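Local coordinates for putative molybdenum cofactor biosynthesis protein D2 (MoaD2) / thiamine S (Mycobacterium smegmatis, PDB 6JC0), which probably serves as a small sulfur-carrier protein of the MoaD/ThiS family in molybdenum cofactor biosynthesis, at residues 26-31 with 37-42. Residues are numbered along the deposited sequence; the frame is centred on the assembly and turned at random.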
ATOM      1  N   GLU B  26      -4.941  41.340 -10.298  1.00 27.25           N
ATOM      2  CA  GLU B  26      -5.135  42.773 -10.468  1.00 28.00           C
ATOM      3  C   GLU B  26      -3.877  43.494 -10.024  1.00 27.79           C
ATOM      4  O   GLU B  26      -3.071  42.943  -9.270  1.00 22.22           O
ATOM      5  CB  GLU B  26      -6.349  43.277  -9.681  1.00 24.26           C
ATOM      6  CG  GLU B  26      -6.249  43.098  -8.173  1.00 24.90           C
ATOM      7  CD  GLU B  26      -7.429  43.700  -7.431  1.00 30.87           C
ATOM      8  OE1 GLU B  26      -7.694  44.908  -7.601  1.00 36.67           O
ATOM      9  OE2 GLU B  26      -8.097  42.963  -6.676  1.00 34.95           O
ATOM     10  N   SER B  27      -3.707  44.717 -10.510  1.00 28.73           N
ATOM     11  CA  SER B  27      -2.592  45.556 -10.104  1.00 34.92           C
ATOM     12  C   SER B  27      -3.132  46.696  -9.251  1.00 35.80           C
ATOM     13  O   SER B  27      -4.207  47.232  -9.526  1.00 38.06           O
ATOM     14  CB  SER B  27      -1.834  46.090 -11.319  1.00 36.24           C
ATOM     15  OG  SER B  27      -0.633  46.727 -10.920  1.00 39.75           O
ATOM     16  N   LEU B  28      -2.387  47.065  -8.217  1.00 31.86           N
ATOM     17  CA  LEU B  28      -2.911  47.970  -7.209  1.00 32.05           C
ATOM     18  C   LEU B  28      -1.880  48.969  -6.707  1.00 23.95           C
ATOM     19  O   LEU B  28      -0.734  48.609  -6.447  1.00 21.01           O
ATOM     20  CB  LEU B  28      -3.449  47.163  -6.028  1.00 39.39           C
ATOM     21  CG  LEU B  28      -4.764  47.648  -5.439  1.00 45.63           C
ATOM     22  CD1 LEU B  28      -5.869  47.469  -6.466  1.00 51.64           C
ATOM     23  CD2 LEU B  28      -5.074  46.899  -4.152  1.00 40.73           C
ATOM     24  N   GLU B  29      -2.299  50.222  -6.561  1.00 18.59           N
ATOM     25  CA  GLU B  29      -1.478  51.223  -5.893  1.00 21.17           C
ATOM     26  C   GLU B  29      -1.817  51.275  -4.407  1.00 23.64           C
ATOM     27  O   GLU B  29      -2.962  51.540  -4.036  1.00 22.75           O
ATOM     28  CB  GLU B  29      -1.676  52.605  -6.520  1.00 26.51           C
ATOM     29  CG  GLU B  29      -0.873  52.852  -7.785  1.00 36.36           C
ATOM     30  CD  GLU B  29      -1.030  54.273  -8.303  1.00 47.42           C
ATOM     31  OE1 GLU B  29      -2.166  54.795  -8.282  1.00 47.80           O
ATOM     32  OE2 GLU B  29      -0.016  54.873  -8.721  1.00 53.32           O
ATOM     33  N   ILE B  30      -0.825  51.020  -3.560  1.00 19.61           N
ATOM     34  CA  ILE B  30      -1.014  51.139  -2.120  1.00 18.40           C
ATOM     35  C   ILE B  30       0.057  52.026  -1.504  1.00 21.65           C
ATOM     36  O   ILE B  30       1.174  52.112  -2.019  1.00 24.57           O
ATOM     37  CB  ILE B  30      -0.982  49.775  -1.420  1.00 28.30           C
ATOM     38  CG1 ILE B  30       0.385  49.119  -1.618  1.00 25.17           C
ATOM     39  CG2 ILE B  30      -2.120  48.882  -1.920  1.00 24.74           C
ATOM     40  CD1 ILE B  30       0.606  47.924  -0.752  1.00 23.71           C
ATOM     41  N   ALA B  31      -0.289  52.682  -0.399  1.00 20.83           N
ATOM     42  CA  ALA B  31       0.651  53.544   0.308  1.00 21.79           C
ATOM     43  C   ALA B  31       1.888  52.755   0.712  1.00 22.44           C
ATOM     44  O   ALA B  31       1.783  51.650   1.249  1.00 20.18           O
ATOM     45  CB  ALA B  31      -0.005  54.163   1.530  1.00 16.87           C
ATOM     46  N   ALA B  37      -1.475  42.756   6.070  1.00 22.85           N
ATOM     47  CA  ALA B  37      -2.777  42.724   6.730  1.00 22.17           C
ATOM     48  C   ALA B  37      -3.672  43.880   6.265  1.00 20.53           C
ATOM     49  O   ALA B  37      -4.847  43.680   5.959  1.00 18.03           O
ATOM     50  CB  ALA B  37      -2.605  42.757   8.240  1.00 18.69           C
ATOM     51  N   GLU B  38      -3.111  45.083   6.202  1.00 20.45           N
ATOM     52  CA  GLU B  38      -3.848  46.240   5.703  1.00 23.40           C
ATOM     53  C   GLU B  38      -4.258  46.056   4.245  1.00 19.72           C
ATOM     54  O   GLU B  38      -5.327  46.500   3.834  1.00 20.27           O
ATOM     55  CB  GLU B  38      -3.016  47.516   5.836  1.00 34.03           C
ATOM     56  CG  GLU B  38      -2.682  47.928   7.255  1.00 41.28           C
ATOM     57  CD  GLU B  38      -1.857  49.200   7.293  1.00 50.77           C
ATOM     58  OE1 GLU B  38      -2.384  50.260   6.895  1.00 57.28           O
ATOM     59  OE2 GLU B  38      -0.677  49.137   7.703  1.00 49.67           O
ATOM     60  N   LEU B  39      -3.394  45.414   3.463  1.00 18.82           N
ATOM     61  CA  LEU B  39      -3.690  45.136   2.061  1.00 18.51           C
ATOM     62  C   LEU B  39      -4.879  44.195   1.950  1.00 17.20           C
ATOM     63  O   LEU B  39      -5.790  44.422   1.150  1.00 21.51           O
ATOM     64  CB  LEU B  39      -2.475  44.528   1.352  1.00 13.65           C
ATOM     65  CG  LEU B  39      -2.738  43.976  -0.052  1.00 15.88           C
ATOM     66  CD1 LEU B  39      -3.215  45.077  -1.002  1.00 14.87           C
ATOM     67  CD2 LEU B  39      -1.494  43.293  -0.607  1.00 14.58           C
ATOM     68  N   VAL B  40      -4.866  43.143   2.762  1.00 14.43           N
ATOM     69  CA  VAL B  40      -5.938  42.154   2.769  1.00 14.22           C
ATOM     70  C   VAL B  40      -7.280  42.810   3.095  1.00 18.09           C
ATOM     71  O   VAL B  40      -8.312  42.447   2.524  1.00 18.80           O
ATOM     72  CB  VAL B  40      -5.640  41.017   3.776  1.00 18.04           C
ATOM     73  CG1 VAL B  40      -6.842  40.098   3.944  1.00 13.81           C
ATOM     74  CG2 VAL B  40      -4.427  40.219   3.317  1.00 18.34           C
ATOM     75  N   GLU B  41      -7.257  43.789   3.995  1.00 21.95           N
ATOM     76  CA  GLU B  41      -8.460  44.542   4.336  1.00 24.62           C
ATOM     77  C   GLU B  41      -9.012  45.258   3.110  1.00 23.59           C
ATOM     78  O   GLU B  41     -10.215  45.226   2.849  1.00 22.08           O
ATOM     79  CB  GLU B  41      -8.177  45.563   5.444  1.00 30.11           C
ATOM     80  CG  GLU B  41      -7.914  44.968   6.814  1.00 41.93           C
ATOM     81  CD  GLU B  41      -7.571  46.028   7.849  1.00 53.05           C
ATOM     82  OE1 GLU B  41      -7.177  47.149   7.454  1.00 54.09           O
ATOM     83  OE2 GLU B  41      -7.697  45.742   9.058  1.00 57.40           O
ATOM     84  N   ARG B  42      -8.124  45.905   2.358  1.00 17.96           N
ATOM     85  CA  ARG B  42      -8.535  46.657   1.177  1.00 17.46           C
ATOM     86  C   ARG B  42      -8.998  45.727   0.058  1.00 19.82           C
ATOM     87  O   ARG B  42      -9.931  46.045  -0.678  1.00 14.74           O
ATOM     88  CB  ARG B  42      -7.396  47.560   0.695  1.00 15.04           C
ATOM     89  CG  ARG B  42      -7.042  48.663   1.688  1.00 16.17           C
ATOM     90  CD  ARG B  42      -5.849  49.486   1.220  1.00 14.07           C
ATOM     91  NE  ARG B  42      -5.555  50.584   2.137  1.00 19.76           N
ATOM     92  CZ  ARG B  42      -6.178  51.758   2.125  1.00 21.43           C
ATOM     93  NH1 ARG B  42      -5.843  52.699   2.996  1.00 24.81           N
ATOM     94  NH2 ARG B  42      -7.141  51.992   1.245  1.00 21.90           N
TER
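Leu39 of helix 36-44 reaches the edge strand 25-31 with a single methyl, CD1, which meets both Leu28 and Ile30. The fold is the beta-grasp of the MoaD/ThiS family, related to ubiquitin, in which a helix packs across one face of a mixed sheet; Ile30 and Leu39 are buried in the apolar core between the two layers, while Leu28 lies toward its margin. Leu39 CD1 lies 4.1 Å from Leu28 CD2 and 4.1 Å from Ile30 CG2, and no hydrogen bond joins the segments. The side chains of Ile30 and Leu39 run at roughly a right angle, whereas Leu28 meets Leu39 on a slant.

Leu39 does not face the strand squarely at its CB; CG is anti to the backbone N (chi1 170°), which brings its branched end nearer the strand than its CB. Leucine suits this place because it can span the gap between helix and sheet: the nearest CA atoms, those of Ile30 and Leu39, stand 7.8 Å apart. Beta-branched isoleucine fits an extended strand, and chi1 of 62° sets its CG1 between the backbone N and the carbonyl carbon, so that CG2 is the branch meeting Leu39. Leu28, unbranched at CB, can extend CD2 from the partly exposed side.

Strand alternation turns Leu28 and Ile30 toward the helix, while Glu29, between them, and Ser27, just before Leu28, are polar and exposed. Backbone hydrogen bonds of Leu28 with Val9 and of Ile30 with Val7 hold the strand against strand 6-13. Leu73 touches both Ile30 and Leu39, extending the apolar cluster to strand 72-73. Near the start of the helix, Ser35 OG is hydrogen-bonded to Glu38 N.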